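Local coordinates for protein 7beta-hydroxysteroid dehydrogenase (Collinsella aerofaciens, PDB 5FYD) that reduces the 7-oxo group of 7-oxolithocholate with NADPH to give ursodeoxycholate, acting as a homodimeric short-chain dehydrogenase, at residues G8-I13 / G57-V62; V20-C25 / N46-E51. All coordinates share one frame; numbering follows the deposited sequence.

Contact 1: G8-I13 / G57-V62; sequences GEWGLI and GVETKV
Trp10 reaches across the sheet and sets the six-membered end of its indole against CB of Glu59, CB of Lys61 and the peptide that joins Thr60 to Lys61. This is how two parallel strands that are not neighbours can still meet: strand 34-39 lies between them, so the CA atoms of Trp10 and Glu59 stay 8.7 Å apart and only a large side chain closes the distance. CG of Trp10 stands beside its own backbone N (chi1 -70°), which lets the ring swing over Asn34 and Val36 toward the far strand. The tight part lies here. CH2 approaches Glu59 CB obliquely at 3.6 Å, while the ring edge at CZ3 meets the peptide link between Thr60 and Lys61, with Lys61 N 4.0 Å from CZ3. Ring and carboxylate planes of Trp10 and Glu59 stand 55° apart, so the two groups are not stacked. With an alanine here the indole is gone, and a gap would probably open beside Asn34 and Val36, leaving Glu59 CB and the Thr60-Lys61 peptide without their apolar cover.

The other end of the contact is loose and wet. Glu9 and Glu59 do not touch; their OE1 atoms are 5.5 Å apart and share one water, which donates to Glu9 OE1 at 3.0 Å and to Glu59 OE1 at 3.1 Å. Giving a hydrogen to each carboxylate, the water probably eases the repulsion between like charges. Thr60 points away from the indole toward helix 42-56, and its OG1 is hydrogen-bonded to Arg53. The strand order 60-64, 34-39, 10-14 that the indole spans is one half of the parallel Rossmann sheet of short-chain dehydrogenases.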
ATOM      1  N   GLY A   8      -7.471 -34.672   1.170  1.00 14.79           N
ATOM      2  CA  GLY A   8      -8.934 -34.673   1.381  1.00 14.73           C
ATOM      3  C   GLY A   8      -9.684 -33.815   0.398  1.00 14.77           C
ATOM      4  O   GLY A   8      -9.090 -33.181  -0.432  1.00 14.60           O
ATOM      5  N   GLU A   9     -11.006 -33.799   0.499  1.00 14.73           N
ATOM      6  CA  GLU A   9     -11.842 -33.184  -0.545  1.00 16.49           C
ATOM      7  C   GLU A   9     -11.798 -31.673  -0.628  1.00 14.61           C
ATOM      8  O   GLU A   9     -11.855 -31.125  -1.731  1.00 13.91           O
ATOM      9  CB  GLU A   9     -13.322 -33.587  -0.400  1.00 18.92           C
ATOM     10  CG  GLU A   9     -13.654 -34.976  -0.867  1.00 23.91           C
ATOM     11  CD  GLU A   9     -13.434 -35.139  -2.355  1.00 24.53           C
ATOM     12  OE1 GLU A   9     -14.089 -34.468  -3.200  1.00 28.08           O
ATOM     13  OE2 GLU A   9     -12.563 -35.934  -2.656  1.00 31.07           O
ATOM     14  N   TRP A  10     -11.766 -31.005   0.527  1.00 13.06           N
ATOM     15  CA  TRP A  10     -11.855 -29.565   0.581  1.00 12.34           C
ATOM     16  C   TRP A  10     -10.631 -28.941   1.246  1.00 12.43           C
ATOM     17  O   TRP A  10     -10.124 -29.463   2.238  1.00 11.71           O
ATOM     18  CB  TRP A  10     -13.105 -29.134   1.342  1.00 12.69           C
ATOM     19  CG  TRP A  10     -14.382 -29.418   0.615  1.00 12.50           C
ATOM     20  CD1 TRP A  10     -15.063 -30.594   0.576  1.00 12.92           C
ATOM     21  CD2 TRP A  10     -15.134 -28.486  -0.150  1.00 12.59           C
ATOM     22  NE1 TRP A  10     -16.203 -30.457  -0.188  1.00 12.36           N
ATOM     23  CE2 TRP A  10     -16.265 -29.177  -0.657  1.00 13.10           C
ATOM     24  CE3 TRP A  10     -14.955 -27.134  -0.484  1.00 12.99           C
ATOM     25  CZ2 TRP A  10     -17.233 -28.551  -1.429  1.00 13.07           C
ATOM     26  CZ3 TRP A  10     -15.891 -26.512  -1.273  1.00 13.50           C
ATOM     27  CH2 TRP A  10     -17.028 -27.223  -1.750  1.00 13.54           C
ATOM     28  N   GLY A  11     -10.189 -27.818   0.695  1.00 12.46           N
ATOM     29  CA  GLY A  11      -9.155 -26.985   1.314  1.00 12.15           C
ATOM     30  C   GLY A  11      -9.735 -25.636   1.682  1.00 11.87           C
ATOM     31  O   GLY A  11     -10.611 -25.116   0.995  1.00 13.14           O
ATOM     32  N   LEU A  12      -9.238 -25.078   2.777  1.00 10.99           N
ATOM     33  CA  LEU A  12      -9.766 -23.872   3.381  1.00 11.02           C
ATOM     34  C   LEU A  12      -8.688 -22.829   3.333  1.00 11.47           C
ATOM     35  O   LEU A  12      -7.620 -22.996   3.955  1.00 11.29           O
ATOM     36  CB  LEU A  12     -10.146 -24.174   4.826  1.00 11.42           C
ATOM     37  CG  LEU A  12     -10.579 -23.044   5.735  1.00 11.56           C
ATOM     38  CD1 LEU A  12     -11.780 -22.304   5.182  1.00 12.19           C
ATOM     39  CD2 LEU A  12     -10.886 -23.585   7.103  1.00 11.55           C
ATOM     40  N   ILE A  13      -8.946 -21.747   2.613  1.00 10.78           N
ATOM     41  CA  ILE A  13      -8.024 -20.643   2.548  1.00 11.18           C
ATOM     42  C   ILE A  13      -8.600 -19.475   3.339  1.00 11.14           C
ATOM     43  O   ILE A  13      -9.615 -18.873   2.950  1.00 10.52           O
ATOM     44  CB  ILE A  13      -7.746 -20.209   1.090  1.00 11.58           C
ATOM     45  CG1 ILE A  13      -7.361 -21.433   0.223  1.00 11.92           C
ATOM     46  CG2 ILE A  13      -6.691 -19.109   1.042  1.00 11.79           C
ATOM     47  CD1 ILE A  13      -6.251 -22.300   0.780  1.00 12.28           C
ATOM     48  N   GLY A  57     -12.725 -26.441 -12.527  1.00 13.72           N
ATOM     49  CA  GLY A  57     -13.782 -27.444 -12.439  1.00 13.80           C
ATOM     50  C   GLY A  57     -13.924 -28.045 -11.053  1.00 13.71           C
ATOM     51  O   GLY A  57     -14.352 -29.190 -10.905  1.00 15.41           O
ATOM     52  N   VAL A  58     -13.559 -27.275 -10.036  1.00 12.70           N
ATOM     53  CA  VAL A  58     -13.763 -27.703  -8.650  1.00 12.28           C
ATOM     54  C   VAL A  58     -14.962 -26.981  -8.079  1.00 12.65           C
ATOM     55  O   VAL A  58     -15.407 -25.955  -8.620  1.00 13.00           O
ATOM     56  CB  VAL A  58     -12.503 -27.500  -7.769  1.00 12.16           C
ATOM     57  CG1 VAL A  58     -11.334 -28.285  -8.365  1.00 12.67           C
ATOM     58  CG2 VAL A  58     -12.152 -26.040  -7.574  1.00 12.37           C
ATOM     59  N   GLU A  59     -15.458 -27.499  -6.968  1.00 13.06           N
ATOM     60  CA  GLU A  59     -16.531 -26.827  -6.228  1.00 13.87           C
ATOM     61  C   GLU A  59     -15.935 -25.715  -5.380  1.00 13.16           C
ATOM     62  O   GLU A  59     -14.773 -25.799  -4.957  1.00 11.94           O
ATOM     63  CB  GLU A  59     -17.264 -27.799  -5.321  1.00 15.36           C
ATOM     64  CG  GLU A  59     -18.020 -28.898  -6.061  1.00 17.70           C
ATOM     65  CD  GLU A  59     -18.612 -29.897  -5.116  1.00 20.44           C
ATOM     66  OE1 GLU A  59     -17.915 -30.853  -4.748  1.00 24.50           O
ATOM     67  OE2 GLU A  59     -19.754 -29.681  -4.659  1.00 25.93           O
ATOM     68  N   THR A  60     -16.744 -24.691  -5.113  1.00 13.62           N
ATOM     69  CA  THR A  60     -16.325 -23.599  -4.257  1.00 13.50           C
ATOM     70  C   THR A  60     -17.378 -23.310  -3.192  1.00 14.42           C
ATOM     71  O   THR A  60     -18.542 -23.666  -3.345  1.00 14.72           O
ATOM     72  CB  THR A  60     -16.039 -22.304  -5.050  1.00 13.94           C
ATOM     73  OG1 THR A  60     -17.235 -21.861  -5.717  1.00 14.43           O
ATOM     74  CG2 THR A  60     -14.885 -22.520  -6.040  1.00 14.00           C
ATOM     75  N   LYS A  61     -16.934 -22.739  -2.079  1.00 15.05           N
ATOM     76  CA  LYS A  61     -17.817 -22.197  -1.063  1.00 16.22           C
ATOM     77  C   LYS A  61     -17.220 -20.891  -0.602  1.00 16.52           C
ATOM     78  O   LYS A  61     -16.038 -20.842  -0.267  1.00 15.97           O
ATOM     79  CB  LYS A  61     -17.897 -23.165   0.108  1.00 19.69           C
ATOM     80  CG  LYS A  61     -19.028 -22.888   1.081  1.00 23.86           C
ATOM     81  CD  LYS A  61     -19.108 -23.986   2.134  1.00 27.53           C
ATOM     82  CE  LYS A  61     -19.537 -25.347   1.590  1.00 31.29           C
ATOM     83  NZ  LYS A  61     -21.021 -25.499   1.605  1.00 35.94           N
ATOM     84  N   VAL A  62     -18.022 -19.839  -0.602  1.00 15.52           N
ATOM     85  CA  VAL A  62     -17.554 -18.504  -0.224  1.00 16.01           C
ATOM     86  C   VAL A  62     -18.090 -18.220   1.158  1.00 15.16           C
ATOM     87  O   VAL A  62     -19.296 -18.394   1.392  1.00 15.68           O
ATOM     88  CB  VAL A  62     -18.076 -17.448  -1.213  1.00 16.45           C
ATOM     89  CG1 VAL A  62     -17.906 -16.032  -0.655  1.00 16.78           C
ATOM     90  CG2 VAL A  62     -17.355 -17.604  -2.547  1.00 17.24           C
TER
HETATM   91  O   HOH W   1     -15.718 -32.987  -5.250  1.00 42.03           O

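Contact 2: V20-C25 / N46-E51; sequences VGKAFC and NVLAGE
The carboxylate of Glu51 turns one oxygen, OE1, toward the ammonium of Lys22, and nothing of helix 20-25 covers either of its faces. NZ and OE1 of these residues lie 4.4 Å apart, too far for a salt bridge, so the attraction is likely to be modest at this solvent-facing end of the contact. The other prominent flat group, the ring of Phe24, is on the far flank of its helix, where it packs on Val218 and Phe222 of helix 214-224 and on Val91.

Between the two helices the apolar work falls to Leu48 and the stem of Lys22. The lysine chain is fully extended, with chi1 at 180°, and its CG, CD and CE pass alongside one methyl of Leu48; the shortest of these approaches is Lys22 CG to Leu48 CD1, 3.8 Å. The second methyl, CD2, lies 4.4 Å from Cys25 SG, a looser apolar approach. Leu48 thus forks between a solvent-facing chain and a buried sulfur.

The helices are those following the first two strands of the Rossmann fold, laid side by side on one face of the sheet, where successive beta-alpha-beta crossovers of the same hand put them. The axes of these short segments come within 11.5 Å, 29° from parallel, a spacing bridged here by Lys22 and Leu48. Underneath, Cys25 rests on Val35 and Leu48 on Met37, both of strand 34-39. Val20 and Gly21, at the start of the first helix, belong to the NADP(+) site, and Gly21 N is hydrogen-bonded to Glu18 OE2 of that same glycine-containing turn.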
ATOM      1  N   VAL A  20      -1.327 -13.672  -2.065  1.00 20.68           N
ATOM      2  CA  VAL A  20      -0.926 -15.003  -1.594  1.00 18.02           C
ATOM      3  C   VAL A  20      -2.146 -15.907  -1.356  1.00 16.07           C
ATOM      4  O   VAL A  20      -2.130 -17.081  -1.705  1.00 14.79           O
ATOM      5  CB  VAL A  20       0.023 -14.904  -0.369  1.00 19.56           C
ATOM      6  CG1 VAL A  20       0.194 -16.227   0.345  1.00 19.07           C
ATOM      7  CG2 VAL A  20       1.389 -14.379  -0.828  1.00 19.98           C
ATOM      8  N   GLY A  21      -3.213 -15.342  -0.794  1.00 14.91           N
ATOM      9  CA  GLY A  21      -4.455 -16.069  -0.635  1.00 14.65           C
ATOM     10  C   GLY A  21      -5.006 -16.626  -1.924  1.00 14.04           C
ATOM     11  O   GLY A  21      -5.356 -17.798  -2.015  1.00 13.01           O
ATOM     12  N   LYS A  22      -5.099 -15.749  -2.923  1.00 14.54           N
ATOM     13  CA  LYS A  22      -5.568 -16.136  -4.220  1.00 15.51           C
ATOM     14  C   LYS A  22      -4.707 -17.241  -4.822  1.00 14.66           C
ATOM     15  O   LYS A  22      -5.207 -18.184  -5.422  1.00 13.58           O
ATOM     16  CB  LYS A  22      -5.608 -14.919  -5.120  1.00 18.40           C
ATOM     17  CG  LYS A  22      -6.081 -15.241  -6.513  1.00 20.74           C
ATOM     18  CD  LYS A  22      -6.346 -13.994  -7.323  1.00 23.91           C
ATOM     19  CE  LYS A  22      -6.472 -14.399  -8.772  1.00 25.55           C
ATOM     20  NZ  LYS A  22      -6.773 -13.244  -9.642  1.00 29.57           N
ATOM     21  N   ALA A  23      -3.402 -17.126  -4.661  1.00 13.33           N
ATOM     22  CA  ALA A  23      -2.515 -18.132  -5.216  1.00 13.00           C
ATOM     23  C   ALA A  23      -2.672 -19.484  -4.509  1.00 12.76           C
ATOM     24  O   ALA A  23      -2.545 -20.528  -5.142  1.00 12.48           O
ATOM     25  CB  ALA A  23      -1.077 -17.652  -5.177  1.00 13.37           C
ATOM     26  N   PHE A  24      -2.967 -19.467  -3.198  1.00 12.52           N
ATOM     27  CA  PHE A  24      -3.305 -20.725  -2.506  1.00 11.99           C
ATOM     28  C   PHE A  24      -4.567 -21.372  -3.096  1.00 12.13           C
ATOM     29  O   PHE A  24      -4.619 -22.590  -3.301  1.00 11.83           O
ATOM     30  CB  PHE A  24      -3.466 -20.530  -0.985  1.00 12.07           C
ATOM     31  CG  PHE A  24      -2.185 -20.700  -0.205  1.00 12.05           C
ATOM     32  CD1 PHE A  24      -1.625 -21.965  -0.051  1.00 12.71           C
ATOM     33  CD2 PHE A  24      -1.521 -19.604   0.341  1.00 12.21           C
ATOM     34  CE1 PHE A  24      -0.441 -22.128   0.630  1.00 13.60           C
ATOM     35  CE2 PHE A  24      -0.342 -19.759   1.038  1.00 12.88           C
ATOM     36  CZ  PHE A  24       0.190 -21.025   1.184  1.00 13.08           C
ATOM     37  N   CYS A  25      -5.591 -20.563  -3.360  1.00 12.59           N
ATOM     38  CA  CYS A  25      -6.849 -21.083  -3.926  1.00 13.20           C
ATOM     39  C   CYS A  25      -6.577 -21.752  -5.267  1.00 13.77           C
ATOM     40  O   CYS A  25      -7.025 -22.876  -5.521  1.00 13.39           O
ATOM     41  CB  CYS A  25      -7.875 -19.971  -4.131  1.00 13.16           C
ATOM     42  SG  CYS A  25      -8.524 -19.238  -2.599  1.00 14.04           S
ATOM     43  N   ASN A  46     -16.679 -13.790  -4.437  1.00 19.12           N
ATOM     44  CA  ASN A  46     -17.607 -14.353  -5.422  1.00 20.26           C
ATOM     45  C   ASN A  46     -17.043 -14.334  -6.832  1.00 18.79           C
ATOM     46  O   ASN A  46     -17.233 -15.291  -7.560  1.00 17.67           O
ATOM     47  CB  ASN A  46     -18.961 -13.630  -5.396  1.00 22.26           C
ATOM     48  CG  ASN A  46     -19.785 -13.978  -4.176  1.00 24.55           C
ATOM     49  OD1 ASN A  46     -19.717 -15.094  -3.667  1.00 26.19           O
ATOM     50  ND2 ASN A  46     -20.599 -13.032  -3.721  1.00 27.44           N
ATOM     51  N   VAL A  47     -16.361 -13.262  -7.212  1.00 18.69           N
ATOM     52  CA  VAL A  47     -15.734 -13.190  -8.525  1.00 19.16           C
ATOM     53  C   VAL A  47     -14.656 -14.280  -8.629  1.00 18.21           C
ATOM     54  O   VAL A  47     -14.653 -15.056  -9.576  1.00 16.42           O
ATOM     55  CB  VAL A  47     -15.164 -11.788  -8.821  1.00 19.83           C
ATOM     56  CG1 VAL A  47     -14.291 -11.802 -10.071  1.00 20.70           C
ATOM     57  CG2 VAL A  47     -16.303 -10.772  -8.971  1.00 20.89           C
ATOM     58  N   LEU A  48     -13.782 -14.344  -7.625  1.00 17.14           N
ATOM     59  CA  LEU A  48     -12.725 -15.343  -7.590  1.00 17.75           C
ATOM     60  C   LEU A  48     -13.281 -16.773  -7.623  1.00 16.17           C
ATOM     61  O   LEU A  48     -12.758 -17.634  -8.327  1.00 15.77           O
ATOM     62  CB  LEU A  48     -11.868 -15.163  -6.336  1.00 19.57           C
ATOM     63  CG  LEU A  48     -10.690 -16.140  -6.141  1.00 21.10           C
ATOM     64  CD1 LEU A  48      -9.720 -16.082  -7.303  1.00 22.15           C
ATOM     65  CD2 LEU A  48      -9.984 -15.799  -4.832  1.00 22.59           C
ATOM     66  N   ALA A  49     -14.336 -17.027  -6.857  1.00 15.49           N
ATOM     67  CA  ALA A  49     -14.959 -18.350  -6.846  1.00 15.38           C
ATOM     68  C   ALA A  49     -15.441 -18.769  -8.235  1.00 14.97           C
ATOM     69  O   ALA A  49     -15.203 -19.900  -8.654  1.00 14.87           O
ATOM     70  CB  ALA A  49     -16.099 -18.406  -5.849  1.00 15.24           C
ATOM     71  N   GLY A  50     -16.082 -17.847  -8.950  1.00 15.35           N
ATOM     72  CA  GLY A  50     -16.529 -18.131 -10.323  1.00 15.42           C
ATOM     73  C   GLY A  50     -15.360 -18.423 -11.250  1.00 15.82           C
ATOM     74  O   GLY A  50     -15.415 -19.345 -12.066  1.00 15.43           O
ATOM     75  N   GLU A  51     -14.277 -17.674 -11.084  1.00 15.90           N
ATOM     76  CA  GLU A  51     -13.052 -17.904 -11.868  1.00 17.68           C
ATOM     77  C   GLU A  51     -12.438 -19.276 -11.579  1.00 16.37           C
ATOM     78  O   GLU A  51     -12.016 -19.997 -12.506  1.00 15.89           O
ATOM     79  CB  GLU A  51     -12.036 -16.785 -11.615  1.00 20.39           C
ATOM     80  CG  GLU A  51     -12.530 -15.460 -12.170  1.00 23.43           C
ATOM     81  CD  GLU A  51     -11.581 -14.294 -11.951  1.00 28.33           C
ATOM     82  OE1 GLU A  51     -10.769 -14.327 -10.993  1.00 30.91           O
ATOM     83  OE2 GLU A  51     -11.682 -13.330 -12.749  1.00 33.59           O
TER

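In the fold
From the N terminus the chain lays down strand 10-14, the first half of contact 1, and passes through the cofactor-binding turn into helix 19-30, which opens contact 2. Strand 34-39 follows, and helix 42-56 returns beside the earlier helix, closing contact 2. Only then does the chain leave that helix for strand 60-64 and close contact 1, so the smaller loop is nested in the larger and the two do not cross. Contact 1 ties strands across the sheet on one face; contact 2 joins helices on the other. They touch on the edge strand, where Val62 CG2 packs 3.6 Å from Ala49 CB, and on the inner strand, where Ile13 CG2 lies 3.6 Å from Gly21 O.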